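Local coordinates for hypothetical protein MTH1187 (Methanothermobacter thermautotrophicus, PDB 1LXN), which is of unknown function but belongs to the UPF0045 (thiamine-binding protein) family, may bind thiamine or a related molecule, and forms a homotetramer, at residues T7-L11 against S69-Y73; A28-V34 against E55-A60; T43-A47 against R86-D90. All coordinates share one frame; numbering follows the deposited sequence.

Interaction 1. Residues T7-L11 against S69-Y73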
loop_
_atom_site.group_PDB
_atom_site.type_symbol
_atom_site.label_atom_id
_atom_site.label_comp_id
_atom_site.label_asym_id
_atom_site.label_seq_id
_atom_site.Cartn_x
_atom_site.Cartn_y
_atom_site.Cartn_z
ATOM N N THR A 7 3.985 2.099 1.629
ATOM C CA THR A 7 5.309 1.537 1.844
ATOM C C THR A 7 5.491 1.475 3.356
ATOM O O THR A 7 5.367 2.487 4.049
ATOM C CB THR A 7 6.441 2.408 1.242
ATOM O OG1 THR A 7 6.676 3.535 2.093
ATOM C CG2 THR A 7 6.058 2.914 -0.147
ATOM N N VAL A 8 5.734 0.274 3.868
ATOM C CA VAL A 8 5.956 0.073 5.291
ATOM C C VAL A 8 7.419 -0.333 5.376
ATOM O O VAL A 8 7.800 -1.390 4.883
ATOM C CB VAL A 8 5.067 -1.056 5.849
ATOM C CG1 VAL A 8 5.249 -1.164 7.359
ATOM C CG2 VAL A 8 3.608 -0.788 5.508
ATOM N N ILE A 9 8.238 0.512 5.990
ATOM C CA ILE A 9 9.666 0.244 6.079
ATOM C C ILE A 9 10.167 0.108 7.512
ATOM O O ILE A 9 10.199 1.075 8.262
ATOM C CB ILE A 9 10.472 1.371 5.382
ATOM C CG1 ILE A 9 9.927 1.608 3.968
ATOM C CG2 ILE A 9 11.947 1.001 5.320
ATOM C CD1 ILE A 9 10.609 2.744 3.213
ATOM N N PRO A 10 10.543 -1.111 7.916
ATOM C CA PRO A 10 11.041 -1.291 9.283
ATOM C C PRO A 10 12.463 -0.746 9.340
ATOM O O PRO A 10 13.231 -0.916 8.393
ATOM C CB PRO A 10 10.975 -2.806 9.476
ATOM C CG PRO A 10 11.227 -3.331 8.080
ATOM C CD PRO A 10 10.401 -2.401 7.215
ATOM N N LEU A 11 12.800 -0.077 10.438
ATOM C CA LEU A 11 14.125 0.507 10.616
ATOM C C LEU A 11 14.902 -0.184 11.748
ATOM O O LEU A 11 14.313 -0.646 12.721
ATOM C CB LEU A 11 13.979 2.001 10.923
ATOM C CG LEU A 11 13.133 2.829 9.945
ATOM C CD1 LEU A 11 13.079 4.279 10.415
ATOM C CD2 LEU A 11 13.740 2.751 8.547
ATOM N N SER A 69 9.734 -5.762 14.334
ATOM C CA SER A 69 10.397 -4.470 14.182
ATOM C C SER A 69 10.056 -3.518 15.322
ATOM O O SER A 69 8.898 -3.414 15.729
ATOM C CB SER A 69 10.012 -3.823 12.854
ATOM O OG SER A 69 10.721 -2.609 12.682
ATOM N N ASP A 70 11.072 -2.827 15.830
ATOM C CA ASP A 70 10.895 -1.873 16.919
ATOM C C ASP A 70 10.698 -0.442 16.425
ATOM O O ASP A 70 10.475 0.475 17.224
ATOM C CB ASP A 70 12.094 -1.924 17.865
ATOM C CG ASP A 70 12.005 -3.072 18.858
ATOM O OD1 ASP A 70 13.064 -3.487 19.377
ATOM O OD2 ASP A 70 10.880 -3.545 19.131
ATOM N N ARG A 71 10.801 -0.246 15.113
ATOM C CA ARG A 71 10.609 1.075 14.530
ATOM C C ARG A 71 10.136 0.954 13.088
ATOM O O ARG A 71 10.855 0.456 12.224
ATOM C CB ARG A 71 11.903 1.893 14.590
ATOM C CG ARG A 71 11.714 3.346 14.162
ATOM C CD ARG A 71 12.982 4.168 14.303
ATOM N NE ARG A 71 12.753 5.570 13.952
ATOM C CZ ARG A 71 13.667 6.535 14.062
ATOM N NH1 ARG A 71 14.883 6.254 14.519
ATOM N NH2 ARG A 71 13.369 7.785 13.712
ATOM N N VAL A 72 8.915 1.407 12.835
ATOM C CA VAL A 72 8.358 1.331 11.497
ATOM C C VAL A 72 8.088 2.709 10.899
ATOM O O VAL A 72 7.463 3.575 11.523
ATOM C CB VAL A 72 7.061 0.490 11.493
ATOM C CG1 VAL A 72 6.570 0.292 10.076
ATOM C CG2 VAL A 72 7.328 -0.864 12.148
ATOM N N TYR A 73 8.588 2.901 9.683
ATOM C CA TYR A 73 8.430 4.145 8.951
ATOM C C TYR A 73 7.458 3.862 7.816
ATOM O O TYR A 73 7.811 3.198 6.836
ATOM C CB TYR A 73 9.772 4.589 8.379
ATOM C CG TYR A 73 9.719 5.935 7.695
ATOM C CD1 TYR A 73 9.628 7.113 8.439
ATOM C CD2 TYR A 73 9.765 6.032 6.306
ATOM C CE1 TYR A 73 9.589 8.351 7.809
ATOM C CE2 TYR A 73 9.723 7.268 5.670
ATOM C CZ TYR A 73 9.637 8.417 6.425
ATOM O OH TYR A 73 9.615 9.637 5.795
HETATM O O HOH W 1 7.958 4.427 4.294
HETATM O O HOH W 2 13.652 -2.774 14.026
#

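Interaction 2. Residues A28-V34 against E55-A60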
loop_
_atom_site.group_PDB
_atom_site.type_symbol
_atom_site.label_atom_id
_atom_site.label_comp_id
_atom_site.label_asym_id
_atom_site.label_seq_id
_atom_site.Cartn_x
_atom_site.Cartn_y
_atom_site.Cartn_z
ATOM N N ALA A 28 -1.216 -8.881 5.690
ATOM C CA ALA A 28 -2.207 -8.248 6.555
ATOM C C ALA A 28 -3.210 -7.458 5.714
ATOM O O ALA A 28 -4.400 -7.430 6.024
ATOM C CB ALA A 28 -1.522 -7.332 7.563
ATOM N N LEU A 29 -2.714 -6.826 4.648
ATOM C CA LEU A 29 -3.530 -6.038 3.719
ATOM C C LEU A 29 -4.577 -6.910 3.039
ATOM O O LEU A 29 -5.729 -6.511 2.885
ATOM C CB LEU A 29 -2.657 -5.427 2.613
ATOM C CG LEU A 29 -1.918 -4.120 2.844
ATOM C CD1 LEU A 29 -0.893 -3.902 1.742
ATOM C CD2 LEU A 29 -2.924 -2.981 2.872
ATOM N N LYS A 30 -4.147 -8.092 2.615
ATOM C CA LYS A 30 -5.004 -9.047 1.918
ATOM C C LYS A 30 -6.294 -9.407 2.647
ATOM O O LYS A 30 -7.241 -9.883 2.025
ATOM C CB LYS A 30 -4.222 -10.337 1.639
ATOM C CG LYS A 30 -3.039 -10.160 0.710
ATOM C CD LYS A 30 -2.187 -11.427 0.624
ATOM C CE LYS A 30 -2.959 -12.603 0.044
ATOM N NZ LYS A 30 -2.107 -13.830 -0.058
ATOM N N LYS A 31 -6.327 -9.196 3.959
ATOM C CA LYS A 31 -7.507 -9.535 4.744
ATOM C C LYS A 31 -8.621 -8.496 4.680
ATOM O O LYS A 31 -9.754 -8.780 5.073
ATOM C CB LYS A 31 -7.117 -9.769 6.205
ATOM C CG LYS A 31 -6.032 -10.815 6.394
ATOM C CD LYS A 31 -5.823 -11.112 7.869
ATOM C CE LYS A 31 -4.628 -12.031 8.089
ATOM N NZ LYS A 31 -4.627 -13.145 7.104
ATOM N N LEU A 32 -8.307 -7.298 4.195
ATOM C CA LEU A 32 -9.305 -6.238 4.092
ATOM C C LEU A 32 -9.895 -6.212 2.694
ATOM O O LEU A 32 -9.366 -6.839 1.781
ATOM C CB LEU A 32 -8.694 -4.870 4.435
ATOM C CG LEU A 32 -8.411 -4.577 5.921
ATOM C CD1 LEU A 32 -9.704 -4.723 6.726
ATOM C CD2 LEU A 32 -7.357 -5.524 6.464
ATOM N N ASN A 33 -10.989 -5.482 2.520
ATOM C CA ASN A 33 -11.633 -5.420 1.218
ATOM C C ASN A 33 -11.007 -4.403 0.267
ATOM O O ASN A 33 -11.662 -3.462 -0.172
ATOM C CB ASN A 33 -13.123 -5.133 1.387
ATOM C CG ASN A 33 -13.899 -5.349 0.106
ATOM O OD1 ASN A 33 -13.698 -6.349 -0.591
ATOM N ND2 ASN A 33 -14.799 -4.419 -0.214
ATOM N N VAL A 34 -9.730 -4.599 -0.048
ATOM C CA VAL A 34 -9.023 -3.713 -0.966
ATOM C C VAL A 34 -8.296 -4.535 -2.024
ATOM O O VAL A 34 -8.015 -5.717 -1.821
ATOM C CB VAL A 34 -7.956 -2.856 -0.238
ATOM C CG1 VAL A 34 -8.604 -2.023 0.860
ATOM C CG2 VAL A 34 -6.861 -3.762 0.337
ATOM N N GLU A 55 -8.021 1.176 7.421
ATOM C CA GLU A 55 -7.953 -0.074 8.165
ATOM C C GLU A 55 -6.885 -0.985 7.546
ATOM O O GLU A 55 -6.161 -1.669 8.264
ATOM C CB GLU A 55 -9.310 -0.789 8.170
ATOM C CG GLU A 55 -10.405 -0.088 8.980
ATOM C CD GLU A 55 -10.035 0.103 10.446
ATOM O OE1 GLU A 55 -9.631 -0.884 11.107
ATOM O OE2 GLU A 55 -10.154 1.246 10.944
ATOM N N ALA A 56 -6.787 -0.993 6.220
ATOM C CA ALA A 56 -5.788 -1.829 5.556
ATOM C C ALA A 56 -4.377 -1.320 5.867
ATOM O O ALA A 56 -3.455 -2.112 6.087
ATOM C CB ALA A 56 -6.021 -1.849 4.050
ATOM N N VAL A 57 -4.216 0.000 5.895
ATOM C CA VAL A 57 -2.921 0.603 6.191
ATOM C C VAL A 57 -2.513 0.343 7.638
ATOM O O VAL A 57 -1.355 0.029 7.905
ATOM C CB VAL A 57 -2.931 2.130 5.906
ATOM C CG1 VAL A 57 -1.632 2.783 6.403
ATOM C CG2 VAL A 57 -3.088 2.363 4.403
ATOM N N LYS A 58 -3.453 0.474 8.572
ATOM C CA LYS A 58 -3.141 0.211 9.976
ATOM C C LYS A 58 -2.736 -1.248 10.133
ATOM O O LYS A 58 -1.776 -1.563 10.830
ATOM C CB LYS A 58 -4.345 0.494 10.882
ATOM C CG LYS A 58 -4.550 1.964 11.215
ATOM C CD LYS A 58 -5.720 2.180 12.171
ATOM C CE LYS A 58 -7.046 1.800 11.527
ATOM N NZ LYS A 58 -8.219 2.142 12.389
ATOM N N ALA A 59 -3.469 -2.136 9.475
ATOM C CA ALA A 59 -3.178 -3.560 9.550
ATOM C C ALA A 59 -1.772 -3.882 9.037
ATOM O O ALA A 59 -1.039 -4.655 9.660
ATOM C CB ALA A 59 -4.216 -4.346 8.760
ATOM N N ALA A 60 -1.400 -3.287 7.905
ATOM C CA ALA A 60 -0.088 -3.532 7.321
ATOM C C ALA A 60 1.000 -3.030 8.258
ATOM O O ALA A 60 1.979 -3.729 8.516
ATOM C CB ALA A 60 0.020 -2.852 5.959
#

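Interaction 3. Residues T43-A47 against R86-D90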
loop_
_atom_site.group_PDB
_atom_site.type_symbol
_atom_site.label_atom_id
_atom_site.label_comp_id
_atom_site.label_asym_id
_atom_site.label_seq_id
_atom_site.Cartn_x
_atom_site.Cartn_y
_atom_site.Cartn_z
ATOM N N THR A 43 3.517 -0.882 -2.363
ATOM C CA THR A 43 2.308 -1.569 -2.799
ATOM C C THR A 43 1.195 -0.599 -3.224
ATOM O O THR A 43 0.826 0.316 -2.483
ATOM C CB THR A 43 1.772 -2.504 -1.694
ATOM O OG1 THR A 43 2.782 -3.455 -1.349
ATOM C CG2 THR A 43 0.546 -3.264 -2.178
ATOM N N LEU A 44 0.680 -0.806 -4.434
ATOM C CA LEU A 44 -0.394 0.012 -4.986
ATOM C C LEU A 44 -1.727 -0.517 -4.460
ATOM O O LEU A 44 -1.897 -1.719 -4.295
ATOM C CB LEU A 44 -0.357 -0.063 -6.515
ATOM C CG LEU A 44 0.585 0.859 -7.309
ATOM C CD1 LEU A 44 1.783 1.249 -6.492
ATOM C CD2 LEU A 44 1.001 0.164 -8.599
ATOM N N LEU A 45 -2.672 0.378 -4.195
ATOM C CA LEU A 45 -3.967 -0.031 -3.666
ATOM C C LEU A 45 -5.153 0.661 -4.324
ATOM O O LEU A 45 -5.036 1.760 -4.869
ATOM C CB LEU A 45 -4.032 0.264 -2.160
ATOM C CG LEU A 45 -2.966 -0.333 -1.230
ATOM C CD1 LEU A 45 -2.970 0.413 0.100
ATOM C CD2 LEU A 45 -3.241 -1.815 -1.017
ATOM N N GLU A 46 -6.299 -0.004 -4.253
ATOM C CA GLU A 46 -7.558 0.533 -4.750
ATOM C C GLU A 46 -8.570 0.173 -3.669
ATOM O O GLU A 46 -8.619 -0.970 -3.199
ATOM C CB GLU A 46 -7.971 -0.103 -6.075
ATOM C CG GLU A 46 -7.019 0.163 -7.216
ATOM C CD GLU A 46 -7.513 -0.445 -8.512
ATOM O OE1 GLU A 46 -8.340 -1.377 -8.439
ATOM O OE2 GLU A 46 -7.069 -0.004 -9.595
ATOM N N ALA A 47 -9.359 1.156 -3.258
ATOM C CA ALA A 47 -10.356 0.937 -2.220
ATOM C C ALA A 47 -11.637 1.652 -2.608
ATOM O O ALA A 47 -11.615 2.570 -3.426
ATOM C CB ALA A 47 -9.834 1.467 -0.882
ATOM N N ARG A 86 -11.286 6.334 -11.699
ATOM C CA ARG A 86 -10.014 5.941 -12.286
ATOM C C ARG A 86 -9.250 4.952 -11.421
ATOM O O ARG A 86 -8.813 5.291 -10.323
ATOM C CB ARG A 86 -9.137 7.178 -12.512
ATOM C CG ARG A 86 -9.688 8.185 -13.510
ATOM C CD ARG A 86 -9.241 7.876 -14.932
ATOM N NE ARG A 86 -9.606 8.950 -15.859
ATOM C CZ ARG A 86 -10.841 9.165 -16.301
ATOM N NH1 ARG A 86 -11.835 8.375 -15.910
ATOM N NH2 ARG A 86 -11.086 10.182 -17.121
ATOM N N GLY A 87 -9.090 3.732 -11.919
ATOM C CA GLY A 87 -8.333 2.735 -11.189
ATOM C C GLY A 87 -6.869 2.871 -11.579
ATOM O O GLY A 87 -6.521 3.706 -12.415
ATOM N N LEU A 88 -6.009 2.055 -10.978
ATOM C CA LEU A 88 -4.580 2.093 -11.260
ATOM C C LEU A 88 -4.308 1.951 -12.759
ATOM O O LEU A 88 -3.563 2.745 -13.342
ATOM C CB LEU A 88 -3.861 0.974 -10.485
ATOM C CG LEU A 88 -3.927 1.039 -8.949
ATOM C CD1 LEU A 88 -3.414 -0.260 -8.348
ATOM C CD2 LEU A 88 -3.109 2.216 -8.442
ATOM N N ARG A 89 -4.914 0.941 -13.376
ATOM C CA ARG A 89 -4.740 0.689 -14.802
ATOM C C ARG A 89 -5.207 1.880 -15.648
ATOM O O ARG A 89 -4.504 2.312 -16.567
ATOM C CB ARG A 89 -5.512 -0.571 -15.221
ATOM C CG ARG A 89 -5.272 -0.973 -16.679
ATOM C CD ARG A 89 -6.341 -1.936 -17.212
ATOM N NE ARG A 89 -6.319 -3.241 -16.551
ATOM C CZ ARG A 89 -5.316 -4.111 -16.637
ATOM N NH1 ARG A 89 -4.239 -3.821 -17.361
ATOM N NH2 ARG A 89 -5.387 -5.274 -15.996
ATOM N N ASP A 90 -6.391 2.408 -15.339
ATOM C CA ASP A 90 -6.934 3.552 -16.078
ATOM C C ASP A 90 -5.937 4.705 -16.099
ATOM O O ASP A 90 -5.728 5.333 -17.132
ATOM C CB ASP A 90 -8.238 4.065 -15.446
ATOM C CG ASP A 90 -9.356 3.044 -15.481
ATOM O OD1 ASP A 90 -9.493 2.343 -16.506
ATOM O OD2 ASP A 90 -10.112 2.958 -14.486
HETATM O O HOH W 3 -6.710 -1.040 -11.932
#

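Interaction 1. Residues T7-L11 against S69-Y73
I9 and Y73 form a hydrogen-bonded antiparallel pair joining strands 2-10 and 72-79. I9 N gives a bond of 2.8 Å to Y73 O. Its N-H comes from above the carbonyl plane, 37° out of it. The return bond runs from Y73 N to I9 O, also 2.8 Å and nearly straight. One step on, P10 has no N-H to give and faces V72 in a non-hydrogen-bonded pair. Further out, L11 N meets R71 O at 2.7 Å, nearly along the C=O axis. Water links the two segments at both ends. One water joins T7 OG1 to Y73 O. Another donates to L11 O and accepts from D70 N.

The side chains meet in two groups. On the face of V8, P10 and V72, V8 CG1 is pressed against V72 CG1 at 3.4 Å, tighter than usual. Each CG1 is anti to its own backbone N (chi1 -176° and -174°), turning the methyls toward each other. V64 and L65 of helix 50-66 pack on this face. On the face of I9 and Y73, L11 CD1 reaches Y73 CB at 3.9 Å. It also meets the extended chain of R71 obliquely, 3.8 Å from NE.

S69 closes the end of the ladder. Its OG touches P10 CB at 3.2 Å and gives a weak bond to R71 O. P10 CA adds a CA-H...O contact to that oxygen. R71 O therefore has one strong and two lesser partners. Backbone bonds set the register on both sides of the proline, and the shared R71 O probably helps hold the ends together.

Interaction 2. Residues A28-V34 against E55-A60
A28 faces A60, and L29 faces A56, with CA atoms only 5.2 and 5.1 Å apart. Here the end of helix 19-29 runs beside the middle of helix 50-66. These are the two helices that lie on one face of the antiparallel sheet in a ferredoxin-like fold. Segment 28-34 then turns away through a type I turn from L29 to L32. An inverse gamma turn centred on N33 follows and leads to V34, just before strand 35-39. No hydrogen bond crosses between the two segments. From outside them, the side chain of E52 holds N33 N.

Each close pair has an alanine on at least one side. A28 CB rests 3.4 Å from A59 O, and A59 CB is the side-chain carbon it meets. L32, the last residue of the turn, points back onto A56 and A59. Its CG sits 3.8 Å from A56 CA, and its CD2 branch reaches A59 CB. V34 CG1 touches A56 CB from the strand side, 4.1 Å away. A56 CB is met by side chains of L29, L32 and V34. On the outer side of helix 50-66, K58 NZ forms a salt bridge with E55 OE2, coming from above the carboxylate plane. L29 turns its CG beside its own backbone N (chi1 -84°), with CG 3.9 Å from A60 CB and CD2 set against A56, 3.4 Å from its O and 3.5 Å from its CB.

Interaction 3. Residues T43-A47 against R86-D90
E46 turns an edge of its carboxylate to the amide of L88 at the start of helix 88-98. At the edge, OE2 uses its anti lone pair to accept L88 N at 2.7 Å, with an N-H...O angle of 163°. A water donates to the same oxygen from the other side of the CD-OE2 bond, at 2.6 Å. That water also accepts from R89 N. Off one face of the carboxylate, G87 CA stands 3.4 Å from OE2. L88 CG, also 3.4 Å from OE2, lies off the opposite face and nearer the plane.

The E46 chain is extended beyond CG, which carries the carboxylate out from the strand to the helix end. L88 leans back across it, its CG 3.7 Å from E46 CG. L88 CD1 goes on to L44 CB, 3.6 Å away, so this leucine spans two residues that point from the same side of the strand. T3 of strand 2-10 also touches L88.

With an alanine here instead of E46, L88 N would probably be left without its acceptor, the water would lose one partner, and a gap would open beside L88 CG. The helix end may in turn help stabilise the negative charge of E46.

G87 is the N-cap residue and has no side chain to bond to the first turn. D90 OD2 accepts G87 N at 2.9 Å, which is one half of a capping box. E46, from a distant strand, supplies an acceptor for the first amide. This is helix N-capping, and it ties the C-terminal helix to the sheet of the ferredoxin-like fold.

Overall arrangement
The contacts hold a ferredoxin-like sheet and its helices together. Interaction 1 is strand to strand at one end of the sheet and relies on backbone hydrogen bonds. Interaction 2 joins the end of helix 19-29 and the turn after it to helix 50-66, without a cross-bond, through alanines, leucines and V34. Interaction 3 brings the C-terminal helix to the sheet with one charged acceptor and a leucine. All are partly buried: the centre of interaction 2 is nearest the chain's centre (9 Å), then interaction 3 (10 Å), with interaction 1 farthest out (14 Å). Interactions 1 and 3 lie on opposite sides of it, on neighbouring strands. Interaction 2 touches both: A60 meets V8, L29 and V34 meet 43-47.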